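Local coordinates for protein major allergen Dau c 1 (Daucus carota, PDB 2WQL) that probably binds small hydrophobic ligands, perhaps including abscisic acid, in an internal cavity, as a pathogenesis-related plant defence protein of the Bet v 1 family and a carrot allergen, at residues A[82-87]-A[97-102]. The protein carries 4 engineered substitutions. Numbering follows the deposited sequence.
Sequences DSTVID and SIETHM. Engineered in segment 97-102: Met-102 (natural residue Leu).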
loop_
_atom_site.group_PDB
_atom_site.type_symbol
_atom_site.label_atom_id
_atom_site.label_comp_id
_atom_site.label_asym_id
_atom_site.label_seq_id
_atom_site.Cartn_x
_atom_site.Cartn_y
_atom_site.Cartn_z
ATOM N N ASP A 82 0.504 -26.202 -3.696
ATOM C CA ASP A 82 1.884 -26.445 -3.302
ATOM C C ASP A 82 2.512 -27.408 -4.293
ATOM O O ASP A 82 1.909 -28.415 -4.637
ATOM C CB ASP A 82 1.942 -27.057 -1.904
ATOM C CG ASP A 82 1.248 -26.196 -0.858
ATOM O OD1 ASP A 82 1.594 -25.009 -0.732
ATOM O OD2 ASP A 82 0.342 -26.712 -0.161
ATOM N N SER A 83 3.721 -27.091 -4.749
ATOM C CA SER A 83 4.418 -27.912 -5.724
ATOM C C SER A 83 5.916 -27.743 -5.637
ATOM O O SER A 83 6.399 -26.702 -5.167
ATOM C CB SER A 83 3.979 -27.537 -7.130
ATOM O OG SER A 83 4.250 -26.174 -7.387
ATOM N N THR A 84 6.647 -28.761 -6.104
ATOM C CA THR A 84 8.106 -28.802 -5.982
ATOM C C THR A 84 8.770 -29.107 -7.301
ATOM O O THR A 84 8.389 -30.043 -7.979
ATOM C CB THR A 84 8.552 -29.875 -4.984
ATOM O OG1 THR A 84 7.858 -29.690 -3.753
ATOM C CG2 THR A 84 10.060 -29.785 -4.719
ATOM N N VAL A 85 9.763 -28.311 -7.666
ATOM C CA VAL A 85 10.555 -28.599 -8.861
ATOM C C VAL A 85 11.646 -29.563 -8.434
ATOM O O VAL A 85 12.422 -29.253 -7.536
ATOM C CB VAL A 85 11.186 -27.328 -9.481
ATOM C CG1 VAL A 85 11.893 -27.682 -10.753
ATOM C CG2 VAL A 85 10.116 -26.255 -9.721
ATOM N N ILE A 86 11.693 -30.733 -9.063
ATOM C CA ILE A 86 12.566 -31.813 -8.596
ATOM C C ILE A 86 13.649 -32.247 -9.586
ATOM O O ILE A 86 14.577 -32.967 -9.203
ATOM C CB ILE A 86 11.735 -33.045 -8.126
ATOM C CG1 ILE A 86 10.960 -33.674 -9.283
ATOM C CG2 ILE A 86 10.776 -32.632 -7.020
ATOM C CD1 ILE A 86 10.366 -35.036 -8.951
ATOM N N ASP A 87 13.539 -31.825 -10.843
ATOM C CA ASP A 87 14.512 -32.210 -11.866
ATOM C C ASP A 87 14.502 -31.184 -12.975
ATOM O O ASP A 87 13.578 -30.386 -13.078
ATOM C CB ASP A 87 14.196 -33.603 -12.446
ATOM C CG ASP A 87 15.403 -34.248 -13.194
ATOM O OD1 ASP A 87 16.549 -33.758 -13.056
ATOM O OD2 ASP A 87 15.206 -35.269 -13.915
ATOM N N SER A 97 16.157 -29.026 -4.841
ATOM C CA SER A 97 14.749 -28.840 -5.195
ATOM C C SER A 97 14.269 -27.408 -4.948
ATOM O O SER A 97 14.845 -26.693 -4.123
ATOM C CB SER A 97 13.883 -29.831 -4.415
ATOM O OG SER A 97 13.811 -29.490 -3.045
ATOM N N ILE A 98 13.233 -26.991 -5.684
ATOM C CA ILE A 98 12.585 -25.697 -5.454
ATOM C C ILE A 98 11.167 -25.921 -4.929
ATOM O O ILE A 98 10.267 -26.288 -5.671
ATOM C CB ILE A 98 12.541 -24.812 -6.713
ATOM C CG1 ILE A 98 13.935 -24.648 -7.323
ATOM C CG2 ILE A 98 11.967 -23.437 -6.385
ATOM C CD1 ILE A 98 13.945 -23.906 -8.617
ATOM N N GLU A 99 10.990 -25.721 -3.631
ATOM C CA GLU A 99 9.709 -25.961 -2.956
ATOM C C GLU A 99 8.883 -24.680 -3.077
ATOM O O GLU A 99 9.352 -23.629 -2.697
ATOM C CB GLU A 99 9.985 -26.321 -1.488
ATOM C CG GLU A 99 8.793 -26.630 -0.598
ATOM C CD GLU A 99 9.145 -26.540 0.907
ATOM O OE1 GLU A 99 10.271 -26.966 1.301
ATOM O OE2 GLU A 99 8.296 -26.038 1.690
ATOM N N THR A 100 7.674 -24.761 -3.628
ATOM C CA THR A 100 6.823 -23.572 -3.776
ATOM C C THR A 100 5.447 -23.706 -3.106
ATOM O O THR A 100 4.861 -24.771 -3.036
ATOM C CB THR A 100 6.592 -23.198 -5.255
ATOM O OG1 THR A 100 5.610 -24.072 -5.824
ATOM C CG2 THR A 100 7.866 -23.304 -6.048
ATOM N N HIS A 101 4.934 -22.591 -2.619
ATOM C CA HIS A 101 3.627 -22.543 -1.934
ATOM C C HIS A 101 2.860 -21.328 -2.432
ATOM O O HIS A 101 3.335 -20.212 -2.313
ATOM C CB HIS A 101 3.808 -22.413 -0.431
ATOM C CG HIS A 101 4.605 -23.522 0.180
ATOM N ND1 HIS A 101 4.027 -24.697 0.617
ATOM C CD2 HIS A 101 5.933 -23.646 0.416
ATOM C CE1 HIS A 101 4.967 -25.492 1.099
ATOM N NE2 HIS A 101 6.131 -24.876 0.990
ATOM N N MET A 102 1.699 -21.556 -3.026
ATOM C CA MET A 102 0.950 -20.488 -3.655
ATOM C C MET A 102 -0.433 -20.363 -3.042
ATOM O O MET A 102 -1.093 -21.364 -2.746
ATOM C CB MET A 102 0.807 -20.764 -5.144
ATOM C CG MET A 102 0.305 -19.594 -5.924
ATOM S SD MET A 102 0.010 -20.033 -7.631
ATOM C CE MET A 102 -1.504 -20.974 -7.431
#
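His-101 reaches across the hairpin to Asp-82: its ND1 donates to OD1, 2.8 Å away, through a bent bond (140°) that meets the carboxylate from above its plane. Ring and carboxylate planes stand 65° apart. The other ring nitrogen, NE2, makes a nearly straight bond to OE2 of Glu-99, 2.6 Å away and in the ring plane, so the imidazole is gripped between two acidic groups, which would probably favour its protonated form. On the other face of the sheet, Thr-100 turns OG1 between its backbone N and carbonyl carbon (chi1 78°), close enough to donate to the Ser-83 carbonyl O at 2.8 Å. That oxygen also accepts the Thr-100 backbone N-H in this hydrogen-bonded antiparallel pair. Both residues line the pocket holding the bound glycol chain. Further along this face, Val-85 and Ile-98, the next such pair, joined through their backbones, lie side by side, their CB atoms 4.0 Å apart. Thr-84, back on the His-101 face, lays CG2 against CB of Ser-97, while its OG1 hydrogen-bonds to Asp-72. The hairpin occupies the middle of the seven-stranded antiparallel Bet v 1 sheet: strand 66-75 flanks 82-87, strand 112-122 flanks 97-102, and engineered Met-102 packs against helix 16-25.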